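Local coordinates for B-type flagellar hook-associated protein 2 (Pseudomonas aeruginosa, PDB 5FHY) that caps the tip of the growing flagellar filament, helping flagellin monomers polymerise there and keeping exported subunits from leaking away, at residues 94-99 / 104-109; 186-191 / 197-202. All coordinates share one frame; numbering follows the deposited sequence.

Contact 1. Residues 94-99 / 104-109; sequences AINQAG and VSATII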
loop_
_atom_site.group_PDB
_atom_site.type_symbol
_atom_site.label_atom_id
_atom_site.label_comp_id
_atom_site.label_asym_id
_atom_site.label_seq_id
_atom_site.Cartn_x
_atom_site.Cartn_y
_atom_site.Cartn_z
ATOM N N ALA B 94 -28.658 -47.082 -30.862
ATOM C CA ALA B 94 -28.119 -47.702 -32.067
ATOM C C ALA B 94 -27.557 -46.639 -32.994
ATOM O O ALA B 94 -26.400 -46.705 -33.404
ATOM C CB ALA B 94 -29.186 -48.515 -32.778
ATOM N N ILE B 95 -28.399 -45.660 -33.310
ATOM C CA ILE B 95 -28.042 -44.572 -34.212
ATOM C C ILE B 95 -26.817 -43.814 -33.705
ATOM O O ILE B 95 -25.944 -43.440 -34.488
ATOM C CB ILE B 95 -29.212 -43.586 -34.397
ATOM C CG1 ILE B 95 -30.398 -44.280 -35.061
ATOM C CG2 ILE B 95 -28.788 -42.397 -35.246
ATOM C CD1 ILE B 95 -31.591 -43.361 -35.264
ATOM N N ASN B 96 -26.752 -43.598 -32.393
ATOM C CA ASN B 96 -25.633 -42.877 -31.796
ATOM C C ASN B 96 -24.315 -43.597 -32.050
ATOM O O ASN B 96 -23.261 -42.967 -32.150
ATOM C CB ASN B 96 -25.837 -42.715 -30.287
ATOM C CG ASN B 96 -26.835 -41.629 -29.943
ATOM O OD1 ASN B 96 -26.951 -40.625 -30.644
ATOM N ND2 ASN B 96 -27.565 -41.829 -28.852
ATOM N N GLN B 97 -24.380 -44.923 -32.133
ATOM C CA GLN B 97 -23.194 -45.732 -32.396
ATOM C C GLN B 97 -23.155 -46.231 -33.842
ATOM O O GLN B 97 -22.132 -46.730 -34.304
ATOM C CB GLN B 97 -23.088 -46.889 -31.400
ATOM C CG GLN B 97 -23.012 -46.395 -29.955
ATOM C CD GLN B 97 -22.296 -47.356 -29.023
ATOM O OE1 GLN B 97 -21.196 -47.825 -29.322
ATOM N NE2 GLN B 97 -22.904 -47.630 -27.875
ATOM N N ALA B 98 -24.285 -46.144 -34.537
ATOM C CA ALA B 98 -24.316 -46.466 -35.963
ATOM C C ALA B 98 -23.907 -45.248 -36.783
ATOM O O ALA B 98 -23.792 -45.321 -38.007
ATOM C CB ALA B 98 -25.696 -46.945 -36.385
ATOM N N GLY B 99 -23.707 -44.123 -36.102
ATOM C CA GLY B 99 -23.446 -42.866 -36.777
ATOM C C GLY B 99 -22.253 -42.069 -36.279
ATOM O O GLY B 99 -22.114 -40.895 -36.620
ATOM N N VAL B 104 -23.497 -38.384 -37.221
ATOM C CA VAL B 104 -24.933 -38.437 -37.009
ATOM C C VAL B 104 -25.208 -38.835 -35.573
ATOM O O VAL B 104 -24.770 -39.889 -35.115
ATOM C CB VAL B 104 -25.619 -39.436 -37.958
ATOM C CG1 VAL B 104 -27.105 -39.557 -37.623
ATOM C CG2 VAL B 104 -25.414 -39.021 -39.409
ATOM N N SER B 105 -25.923 -37.975 -34.861
ATOM C CA SER B 105 -26.280 -38.247 -33.480
ATOM C C SER B 105 -27.793 -38.250 -33.374
ATOM O O SER B 105 -28.486 -37.884 -34.321
ATOM C CB SER B 105 -25.670 -37.210 -32.534
ATOM O OG SER B 105 -26.293 -35.944 -32.691
ATOM N N ALA B 106 -28.306 -38.660 -32.222
ATOM C CA ALA B 106 -29.745 -38.800 -32.051
ATOM C C ALA B 106 -30.172 -38.571 -30.607
ATOM O O ALA B 106 -29.417 -38.828 -29.673
ATOM C CB ALA B 106 -30.199 -40.170 -32.523
ATOM N N THR B 107 -31.397 -38.094 -30.435
ATOM C CA THR B 107 -31.969 -37.923 -29.110
ATOM C C THR B 107 -33.477 -38.093 -29.186
ATOM O O THR B 107 -34.025 -38.351 -30.257
ATOM C CB THR B 107 -31.632 -36.537 -28.522
ATOM O OG1 THR B 107 -31.967 -36.508 -27.128
ATOM C CG2 THR B 107 -32.407 -35.446 -29.247
ATOM N N ILE B 108 -34.142 -37.957 -28.043
ATOM C CA ILE B 108 -35.587 -38.098 -27.974
ATOM C C ILE B 108 -36.164 -36.787 -27.458
ATOM O O ILE B 108 -35.613 -36.175 -26.543
ATOM C CB ILE B 108 -36.018 -39.271 -27.056
ATOM C CG1 ILE B 108 -35.265 -40.550 -27.423
ATOM C CG2 ILE B 108 -37.522 -39.504 -27.145
ATOM C CD1 ILE B 108 -35.790 -41.786 -26.730
ATOM N N ILE B 109 -37.272 -36.354 -28.048
ATOM C CA ILE B 109 -37.931 -35.133 -27.612
ATOM C C ILE B 109 -39.384 -35.448 -27.303
ATOM O O ILE B 109 -40.091 -36.030 -28.123
ATOM C CB ILE B 109 -37.846 -34.001 -28.664
ATOM C CG1 ILE B 109 -36.450 -33.379 -28.665
ATOM C CG2 ILE B 109 -38.868 -32.908 -28.373
ATOM C CD1 ILE B 109 -36.321 -32.178 -29.587
#
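Asn96 reaches from the last turn of its helix to the backbone of Ala106, where its OD1 accepts a hydrogen bond from Ala106 N, 2.9 Å away. The bond is bent, 134° at the hydrogen, and the donor sits somewhat off the plane of the side-chain carbonyl. With chi1 at -77°, CG of Asn96 lies anti to its own carbonyl carbon, a turn that carries the amide over to the strand although CB itself does not aim there. The same OD1 passes 3.2 Å from Ala106 O, an acceptor facing an acceptor, and its approach to the methyl of Ala106 is looser. Beside this bond lies an apolar patch. CG2 of Ile95 bears on Ala106 CB at 3.8 Å and, slightly farther off, meets Val104 CG1, the two branched side chains crossing at a slant. CG2, set anti to the backbone N, is the Ile95 branch that makes the contact, with CG1 beside the backbone N. The axis of 94-98 runs nearly antiparallel to that of 104-109 (167°), with a closest approach of 6.6 Å; the helix and strand are joined by the short loop 100-103 within the flagellin hook IN motif. At the mouth of this loop Val104 N donates to Gly99 O at 2.9 Å, closing it. Farther out, Ile79 of strand 74-81 and Leu119 of strand 114-121 also pack on Ile95, while Leu76 touches Val104. Strand 114-121 pairs with 104-111 through backbone bonds from Ser105 to Ser120 and from Thr107 to Val118. A second subunit forms backbone hydrogen bonds with Ile108, and its Val32 packs on Asn96 and its Asp194 on Thr107 and Ile108.

Contact 2. Residues 186-191 / 197-202; sequences SNSVSD and SFDVKA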
loop_
_atom_site.group_PDB
_atom_site.type_symbol
_atom_site.label_atom_id
_atom_site.label_comp_id
_atom_site.label_asym_id
_atom_site.label_seq_id
_atom_site.Cartn_x
_atom_site.Cartn_y
_atom_site.Cartn_z
ATOM N N SER B 186 -18.794 -24.935 -45.997
ATOM C CA SER B 186 -18.465 -24.948 -44.584
ATOM C C SER B 186 -18.164 -23.523 -44.147
ATOM O O SER B 186 -17.816 -22.679 -44.971
ATOM C CB SER B 186 -17.273 -25.866 -44.316
ATOM O OG SER B 186 -16.702 -25.613 -43.045
ATOM N N ASN B 187 -18.299 -23.247 -42.856
ATOM C CA ASN B 187 -18.062 -21.898 -42.358
ATOM C C ASN B 187 -16.588 -21.696 -42.047
ATOM O O ASN B 187 -16.170 -20.629 -41.596
ATOM C CB ASN B 187 -18.922 -21.621 -41.127
ATOM C CG ASN B 187 -20.399 -21.600 -41.452
ATOM O OD1 ASN B 187 -20.810 -21.047 -42.472
ATOM N ND2 ASN B 187 -21.207 -22.205 -40.592
ATOM N N SER B 188 -15.807 -22.742 -42.293
ATOM C CA SER B 188 -14.357 -22.655 -42.254
ATOM C C SER B 188 -13.825 -22.851 -43.665
ATOM O O SER B 188 -13.714 -23.981 -44.136
ATOM C CB SER B 188 -13.769 -23.709 -41.317
ATOM O OG SER B 188 -14.003 -23.378 -39.962
ATOM N N VAL B 189 -13.491 -21.758 -44.339
ATOM C CA VAL B 189 -13.061 -21.844 -45.727
ATOM C C VAL B 189 -11.634 -21.360 -45.908
ATOM O O VAL B 189 -11.137 -20.557 -45.121
ATOM C CB VAL B 189 -13.983 -21.041 -46.644
ATOM C CG1 VAL B 189 -15.342 -21.701 -46.707
ATOM C CG2 VAL B 189 -14.090 -19.607 -46.156
ATOM N N SER B 190 -10.984 -21.851 -46.957
ATOM C CA SER B 190 -9.593 -21.516 -47.213
ATOM C C SER B 190 -9.316 -21.290 -48.691
ATOM O O SER B 190 -9.959 -21.881 -49.556
ATOM C CB SER B 190 -8.678 -22.624 -46.691
ATOM O OG SER B 190 -8.919 -22.890 -45.320
ATOM N N ASP B 191 -8.341 -20.426 -48.957
ATOM C CA ASP B 191 -7.885 -20.111 -50.307
ATOM C C ASP B 191 -8.986 -19.582 -51.241
ATOM O O ASP B 191 -8.891 -19.723 -52.460
ATOM C CB ASP B 191 -7.224 -21.353 -50.922
ATOM C CG ASP B 191 -5.968 -21.778 -50.172
ATOM O OD1 ASP B 191 -5.617 -21.115 -49.173
ATOM O OD2 ASP B 191 -5.333 -22.775 -50.578
ATOM N N SER B 197 -7.059 -18.035 -44.758
ATOM C CA SER B 197 -8.139 -18.841 -44.219
ATOM C C SER B 197 -8.899 -18.000 -43.213
ATOM O O SER B 197 -8.292 -17.316 -42.393
ATOM C CB SER B 197 -7.606 -20.113 -43.552
ATOM O OG SER B 197 -6.854 -20.904 -44.452
ATOM N N PHE B 198 -10.222 -18.057 -43.248
ATOM C CA PHE B 198 -10.981 -17.445 -42.172
ATOM C C PHE B 198 -12.208 -18.260 -41.816
ATOM O O PHE B 198 -12.816 -18.907 -42.666
ATOM C CB PHE B 198 -11.391 -16.006 -42.524
ATOM C CG PHE B 198 -11.877 -15.819 -43.937
ATOM C CD1 PHE B 198 -13.145 -16.225 -44.314
ATOM C CD2 PHE B 198 -11.078 -15.192 -44.880
ATOM C CE1 PHE B 198 -13.595 -16.036 -45.611
ATOM C CE2 PHE B 198 -11.526 -14.998 -46.178
ATOM C CZ PHE B 198 -12.784 -15.422 -46.542
ATOM N N ASP B 199 -12.577 -18.199 -40.543
ATOM C CA ASP B 199 -13.746 -18.902 -40.060
ATOM C C ASP B 199 -14.872 -17.888 -39.957
ATOM O O ASP B 199 -14.844 -16.999 -39.109
ATOM C CB ASP B 199 -13.467 -19.555 -38.702
ATOM C CG ASP B 199 -12.457 -20.690 -38.790
ATOM O OD1 ASP B 199 -12.871 -21.867 -38.832
ATOM O OD2 ASP B 199 -11.242 -20.400 -38.792
ATOM N N VAL B 200 -15.874 -18.033 -40.813
ATOM C CA VAL B 200 -16.984 -17.096 -40.826
ATOM C C VAL B 200 -17.918 -17.445 -39.681
ATOM O O VAL B 200 -18.343 -18.591 -39.540
ATOM C CB VAL B 200 -17.737 -17.116 -42.164
ATOM C CG1 VAL B 200 -18.949 -16.208 -42.094
ATOM C CG2 VAL B 200 -16.809 -16.688 -43.294
ATOM N N LYS B 201 -18.233 -16.448 -38.862
ATOM C CA LYS B 201 -18.966 -16.681 -37.630
ATOM C C LYS B 201 -20.329 -16.003 -37.630
ATOM O O LYS B 201 -21.222 -16.404 -36.886
ATOM C CB LYS B 201 -18.151 -16.177 -36.436
ATOM C CG LYS B 201 -16.696 -16.627 -36.423
ATOM C CD LYS B 201 -15.948 -16.042 -35.228
ATOM C CE LYS B 201 -16.605 -16.415 -33.908
ATOM N NZ LYS B 201 -15.975 -15.719 -32.746
ATOM N N ALA B 202 -20.490 -14.983 -38.469
ATOM C CA ALA B 202 -21.754 -14.260 -38.513
ATOM C C ALA B 202 -21.960 -13.440 -39.785
ATOM O O ALA B 202 -21.012 -13.074 -40.479
ATOM C CB ALA B 202 -21.866 -13.354 -37.297
#
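Val189 and Phe198 face each other as the hydrogen-bonded pair of an antiparallel beta hairpin, their side chains slanting across one another on one face of the sheet. Followed outward from its CB, Val189 divides into two methyls: CG1, anti to the carbonyl carbon, has no near partner on 197-202, and CG2, held between the backbone N and the carbonyl carbon, leans on the ring, 3.6 Å from Phe198 CE1. CD1 of the ring and the carbonyl oxygen of Phe198 lie a little farther from that methyl. The backbones join through Phe198 N to Val189 O at 3.3 Å and a weak return bond from Val189 N to Phe198 O. A shorter bond, 2.7 Å from Val200 N to Asn187 O, extends the pairing beyond the start of strand 188-190. On the other face Ser190 and Ser197, a non-hydrogen-bonded pair, link their hydroxyls, OG to OG at 3.0 Å. Ser186 OG accepts from Ser188 N in an ST turn that leads into the strand, and Asn187 OD1 takes the amide of Ala44. Strand 196-200 is the middle of a three-stranded antiparallel sheet: 188-190 flanks it on one side and 24-28 on the other, with Ser197 bonded to Ala27, Asp199 to Ala25, and the Phe198 ring touching Lys24 and Ser26.

Contacts 1 and 2 follow one another along the chain and do not touch: their centres lie 28 Å apart and their nearest atoms about 16 Å. The chain is a fragment of FliD. Contact 1 pairs a helix of its hook IN motif with a strand that is outermost within its own chain; contact 2 is a hairpin in the FliD C-terminal region, part of which the fragment holds. Neither includes the sodium-binding residues Ser159 and Ala163. Both reach other copies: a second subunit bonds to the backbone of Ile108, and Asp191 O of contact 2 bonds to Thr110 OG1 of a third subunit. Thr110 lies on strand 104-111 of that copy, so this strand appears in both interfaces.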